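Local coordinates for single-strand DNA-binding protein (Agrobacterium tumefaciens, PDB 3BTP), which binds single-stranded DNA whatever its sequence and mediates nuclear uptake of the transferred T-DNA strand during plant transformation by the bacterium, at residues Phe214-Asp218 with Lys248-His252; Arg244-Lys248 with Ser309-Ile313. All blocks are in the same frame, centred on the assembly; numbering follows the deposited sequence.

Contact 1 of 2, residues Phe214-Asp218 with Lys248-His252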
loop_
_atom_site.group_PDB
_atom_site.type_symbol
_atom_site.label_atom_id
_atom_site.label_comp_id
_atom_site.label_asym_id
_atom_site.label_seq_id
_atom_site.Cartn_x
_atom_site.Cartn_y
_atom_site.Cartn_z
ATOM N N PHE A 214 -2.746 -21.273 9.724
ATOM C CA PHE A 214 -2.887 -21.894 8.381
ATOM C C PHE A 214 -1.746 -21.542 7.466
ATOM O O PHE A 214 -1.916 -21.388 6.232
ATOM C CB PHE A 214 -4.250 -21.583 7.696
ATOM C CG PHE A 214 -5.450 -21.919 8.543
ATOM C CD1 PHE A 214 -5.805 -23.254 8.774
ATOM C CD2 PHE A 214 -6.244 -20.900 9.097
ATOM C CE1 PHE A 214 -6.918 -23.559 9.558
ATOM C CE2 PHE A 214 -7.356 -21.195 9.880
ATOM C CZ PHE A 214 -7.701 -22.522 10.106
ATOM N N TYR A 215 -0.563 -21.485 8.050
ATOM C CA TYR A 215 0.654 -21.210 7.308
ATOM C C TYR A 215 1.236 -22.471 6.625
ATOM O O TYR A 215 2.172 -22.349 5.809
ATOM C CB TYR A 215 1.696 -20.596 8.220
ATOM C CG TYR A 215 2.081 -21.524 9.335
ATOM C CD1 TYR A 215 3.043 -22.519 9.136
ATOM C CD2 TYR A 215 1.450 -21.453 10.585
ATOM C CE1 TYR A 215 3.389 -23.423 10.170
ATOM C CE2 TYR A 215 1.791 -22.304 11.599
ATOM C CZ TYR A 215 2.761 -23.295 11.398
ATOM O OH TYR A 215 3.120 -24.172 12.432
ATOM N N GLN A 216 0.727 -23.656 6.986
ATOM C CA GLN A 216 1.231 -24.967 6.450
ATOM C C GLN A 216 1.105 -25.042 4.954
ATOM O O GLN A 216 0.034 -24.769 4.412
ATOM C CB GLN A 216 0.536 -26.193 7.122
ATOM C CG GLN A 216 0.825 -26.363 8.649
ATOM C CD GLN A 216 -0.016 -25.476 9.614
ATOM O OE1 GLN A 216 -0.855 -24.697 9.199
ATOM N NE2 GLN A 216 0.259 -25.593 10.919
ATOM N N THR A 217 2.215 -25.388 4.297
ATOM C CA THR A 217 2.267 -25.492 2.818
ATOM C C THR A 217 1.754 -26.875 2.369
ATOM O O THR A 217 1.723 -27.823 3.152
ATOM C CB THR A 217 3.676 -25.212 2.220
ATOM O OG1 THR A 217 4.591 -26.172 2.715
ATOM C CG2 THR A 217 4.216 -23.829 2.621
ATOM N N ASP A 218 1.312 -26.938 1.131
ATOM C CA ASP A 218 0.894 -28.142 0.491
ATOM C C ASP A 218 2.161 -28.943 0.104
ATOM O O ASP A 218 2.920 -28.555 -0.798
ATOM C CB ASP A 218 0.103 -27.793 -0.784
ATOM C CG ASP A 218 -0.383 -29.034 -1.516
ATOM O OD1 ASP A 218 0.057 -30.170 -1.192
ATOM O OD2 ASP A 218 -1.236 -28.881 -2.400
ATOM N N LYS A 248 0.906 -18.629 -3.330
ATOM C CA LYS A 248 1.404 -19.666 -2.461
ATOM C C LYS A 248 0.342 -20.724 -2.326
ATOM O O LYS A 248 -0.871 -20.371 -2.268
ATOM C CB LYS A 248 1.687 -19.105 -1.077
ATOM C CG LYS A 248 2.197 -20.118 -0.082
ATOM C CD LYS A 248 2.842 -19.381 1.080
ATOM C CE LYS A 248 3.260 -20.303 2.204
ATOM N NZ LYS A 248 4.212 -19.459 3.021
ATOM N N ARG A 249 0.804 -21.989 -2.259
ATOM C CA ARG A 249 -0.024 -23.193 -2.046
ATOM C C ARG A 249 -0.060 -23.639 -0.616
ATOM O O ARG A 249 0.936 -24.080 -0.075
ATOM C CB ARG A 249 0.446 -24.360 -2.921
ATOM C CG ARG A 249 0.518 -23.884 -4.389
ATOM C CD ARG A 249 -0.853 -23.548 -4.917
ATOM N NE ARG A 249 -1.647 -24.745 -4.895
ATOM C CZ ARG A 249 -2.298 -25.252 -5.929
ATOM N NH1 ARG A 249 -2.289 -24.631 -7.109
ATOM N NH2 ARG A 249 -2.979 -26.393 -5.754
ATOM N N TYR A 250 -1.236 -23.517 -0.030
ATOM C CA TYR A 250 -1.426 -23.775 1.380
ATOM C C TYR A 250 -2.081 -25.133 1.504
ATOM O O TYR A 250 -2.905 -25.479 0.667
ATOM C CB TYR A 250 -2.350 -22.695 2.002
ATOM C CG TYR A 250 -1.764 -21.307 2.097
ATOM C CD1 TYR A 250 -0.888 -20.990 3.103
ATOM C CD2 TYR A 250 -2.089 -20.295 1.156
ATOM C CE1 TYR A 250 -0.345 -19.701 3.210
ATOM C CE2 TYR A 250 -1.535 -18.982 1.260
ATOM C CZ TYR A 250 -0.689 -18.718 2.302
ATOM O OH TYR A 250 -0.112 -17.473 2.447
ATOM N N GLU A 251 -1.733 -25.884 2.556
ATOM C CA GLU A 251 -2.405 -27.124 2.882
ATOM C C GLU A 251 -3.925 -26.924 3.111
ATOM O O GLU A 251 -4.708 -27.769 2.743
ATOM C CB GLU A 251 -1.805 -27.726 4.130
ATOM C CG GLU A 251 -2.599 -28.970 4.565
ATOM C CD GLU A 251 -1.939 -29.778 5.646
ATOM O OE1 GLU A 251 -0.862 -29.370 6.178
ATOM O OE2 GLU A 251 -2.512 -30.856 5.976
ATOM N N HIS A 252 -4.332 -25.836 3.763
ATOM C CA HIS A 252 -5.753 -25.492 3.985
ATOM C C HIS A 252 -6.088 -24.258 3.163
ATOM O O HIS A 252 -5.979 -23.086 3.644
ATOM C CB HIS A 252 -5.968 -25.227 5.483
ATOM C CG HIS A 252 -5.486 -26.349 6.356
ATOM N ND1 HIS A 252 -4.302 -26.286 7.076
ATOM C CD2 HIS A 252 -6.035 -27.557 6.634
ATOM C CE1 HIS A 252 -4.137 -27.417 7.742
ATOM N NE2 HIS A 252 -5.180 -28.202 7.495
HETATM O O HOH W 1 -2.366 -23.892 5.256
HETATM O O HOH W 2 4.508 -21.167 5.456
#
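F214 meets H252 edge-on: the ring edge of F214 points at the imidazole face in an offset T-shaped stack, with planes at 69° and centroids 5.7 Å apart. CD1 of F214 does the touching, 3.8 Å from H252 ND1, and the two side chains cross at about a right angle. The F214 side chain also touches P162 of helix 162-167. A water ties the backbones, donating to the carbonyl oxygens of F214 and Q216 and accepting from H252 N. Two loops meet here, pinned by a single antiparallel beta bridge in which T217 and Y250 form a non-hydrogen-bonded pair. The bonds flanking it run from E251 N to Q216 O, 2.8 Å, and from D218 N to R249 O at 3.1 Å. D218 CB packs 4.1 Å from R249 CB; with CG anti to the backbone N (chi1 -180°) the carboxylate is carried to the guanidinium side, though OD2 stays beyond salt-bridge range. At the far end T217 CG2 rests on K248 CE at 3.7 Å, while K248 NZ reaches a water held by Y215 O and a polar side chain of another protein chain.

Contact 2 of 2, residues Arg244-Lys248 with Ser309-Ile313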
loop_
_atom_site.group_PDB
_atom_site.type_symbol
_atom_site.label_atom_id
_atom_site.label_comp_id
_atom_site.label_asym_id
_atom_site.label_seq_id
_atom_site.Cartn_x
_atom_site.Cartn_y
_atom_site.Cartn_z
ATOM N N ARG A 244 -7.627 -18.025 -11.690
ATOM C CA ARG A 244 -7.011 -16.927 -10.982
ATOM C C ARG A 244 -5.633 -17.279 -10.429
ATOM O O ARG A 244 -5.442 -18.311 -9.761
ATOM C CB ARG A 244 -7.901 -16.467 -9.829
ATOM C CG ARG A 244 -9.215 -15.843 -10.184
ATOM C CD ARG A 244 -9.123 -14.438 -10.817
ATOM N NE ARG A 244 -10.529 -14.036 -11.009
ATOM C CZ ARG A 244 -11.331 -14.437 -12.026
ATOM N NH1 ARG A 244 -10.872 -15.258 -13.007
ATOM N NH2 ARG A 244 -12.614 -14.013 -12.086
ATOM N N GLU A 245 -4.682 -16.390 -10.649
ATOM C CA GLU A 245 -3.325 -16.617 -10.156
ATOM C C GLU A 245 -3.202 -16.442 -8.612
ATOM O O GLU A 245 -3.801 -15.545 -8.046
ATOM C CB GLU A 245 -2.378 -15.686 -10.865
ATOM C CG GLU A 245 -1.010 -16.220 -10.860
ATOM C CD GLU A 245 -0.031 -15.254 -11.464
ATOM O OE1 GLU A 245 -0.433 -14.496 -12.390
ATOM O OE2 GLU A 245 1.135 -15.242 -10.998
ATOM N N ILE A 246 -2.429 -17.306 -7.944
ATOM C CA ILE A 246 -2.161 -17.139 -6.496
ATOM C C ILE A 246 -0.658 -17.131 -6.280
ATOM O O ILE A 246 0.101 -17.527 -7.174
ATOM C CB ILE A 246 -2.882 -18.217 -5.589
ATOM C CG1 ILE A 246 -2.340 -19.596 -5.928
ATOM C CG2 ILE A 246 -4.452 -18.071 -5.722
ATOM C CD1 ILE A 246 -2.962 -20.758 -5.195
ATOM N N GLN A 247 -0.263 -16.717 -5.076
ATOM C CA GLN A 247 1.094 -16.532 -4.620
ATOM C C GLN A 247 1.728 -17.805 -3.973
ATOM O O GLN A 247 2.942 -18.059 -4.092
ATOM C CB GLN A 247 1.014 -15.329 -3.626
ATOM C CG GLN A 247 2.271 -14.593 -3.408
ATOM C CD GLN A 247 2.954 -14.200 -4.715
ATOM O OE1 GLN A 247 2.314 -13.981 -5.768
ATOM N NE2 GLN A 247 4.215 -14.100 -4.653
ATOM N N LYS A 248 0.906 -18.629 -3.330
ATOM C CA LYS A 248 1.404 -19.666 -2.461
ATOM C C LYS A 248 0.342 -20.724 -2.326
ATOM O O LYS A 248 -0.871 -20.371 -2.268
ATOM C CB LYS A 248 1.687 -19.105 -1.077
ATOM C CG LYS A 248 2.197 -20.118 -0.082
ATOM C CD LYS A 248 2.842 -19.381 1.080
ATOM C CE LYS A 248 3.260 -20.303 2.204
ATOM N NZ LYS A 248 4.212 -19.459 3.021
ATOM N N SER A 309 -6.078 -9.334 -3.794
ATOM C CA SER A 309 -4.733 -9.433 -4.250
ATOM C C SER A 309 -4.441 -10.926 -4.566
ATOM O O SER A 309 -5.149 -11.829 -4.063
ATOM C CB SER A 309 -3.842 -8.827 -3.131
ATOM O OG SER A 309 -2.512 -9.199 -3.276
ATOM N N LYS A 310 -3.460 -11.214 -5.408
ATOM C CA LYS A 310 -3.041 -12.649 -5.599
ATOM C C LYS A 310 -2.645 -13.385 -4.335
ATOM O O LYS A 310 -2.665 -14.628 -4.281
ATOM C CB LYS A 310 -1.905 -12.781 -6.607
ATOM C CG LYS A 310 -2.403 -12.422 -8.007
ATOM C CD LYS A 310 -1.260 -12.024 -8.917
ATOM C CE LYS A 310 -1.801 -10.988 -9.911
ATOM N NZ LYS A 310 -2.525 -11.731 -11.021
ATOM N N SER A 311 -2.340 -12.630 -3.295
ATOM C CA SER A 311 -1.975 -13.210 -2.018
ATOM C C SER A 311 -3.177 -13.659 -1.183
ATOM O O SER A 311 -3.088 -14.515 -0.231
ATOM C CB SER A 311 -1.089 -12.226 -1.262
ATOM O OG SER A 311 -1.876 -11.082 -0.917
ATOM N N GLY A 312 -4.315 -13.085 -1.486
ATOM C CA GLY A 312 -5.433 -13.342 -0.618
ATOM C C GLY A 312 -5.920 -12.116 0.117
ATOM O O GLY A 312 -7.060 -12.088 0.518
ATOM N N ILE A 313 -5.082 -11.092 0.248
ATOM C CA ILE A 313 -5.500 -9.821 0.828
ATOM C C ILE A 313 -6.580 -9.117 0.017
ATOM O O ILE A 313 -6.471 -8.967 -1.165
ATOM C CB ILE A 313 -4.290 -8.834 1.070
ATOM C CG1 ILE A 313 -3.135 -9.538 1.798
ATOM C CG2 ILE A 313 -4.748 -7.505 1.723
ATOM C CD1 ILE A 313 -1.919 -8.717 1.762
#
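Just past strand 243-245, I246 and Q247 run against a type I beta turn from S309 to G312, the CA atoms of I246 and K310 being 4.7 Å apart and one weak hydrogen bond, Q247 N to K310 O at 3.3 Å and bent to 132° at the hydrogen, joining the backbones.

K310 buries the most surface. Its CG lies 3.4 Å from E245 O, and bends at chi3 and chi4 (-81°) turn the ammonium back across the E245 side chain, with NZ 4.0 Å from E245 CB. The extended E245 chain brings OE1 to 3.7 Å from K310 NZ, a long salt bridge. E334 adds a second, long and weak ion pair to K310 NZ. Q247 CB packs 4.0 Å from S311 CA, while S311 OG is hydrogen-bonded to an acidic side chain of another protein chain. The turn closes through G312 N to S309 O, and G312 has a positive phi at which a CB would jam against the carbonyl oxygen before it. This turn joins strands 304-308 and 314-316 of a four-stranded antiparallel sheet, so a beta hairpin end is set against the chain leaving the two-stranded sheet of 235-237 and 243-245. With a weak bond and long ion pairs, cohesion here probably owes much to the first carbons of the K310 side chain packing on the carbonyl of E245.

How the contacts relate
Centres of contacts 1 and 2 lie 12 Å apart, on the same side of the chain's centre. K248 is shared by segments 244-248 and 248-252, though of the two partners it touches only 214-218; 244-248 leaves strand 243-245 and runs straight into 248-252, so one continuous piece of chain meets two partners in turn. Its second half meets the loop 214-218, which comes earlier, between helix 186-206 and strand 235-237; its first half meets the later turn 309-313 between strands 304-308 and 314-316. Helix 162-167 touches both contacts, L164 meeting Y250 in one and S311 and I313 in the other. Another protein chain packs against both, placing this joined region of VirE2 at a protein-protein interface.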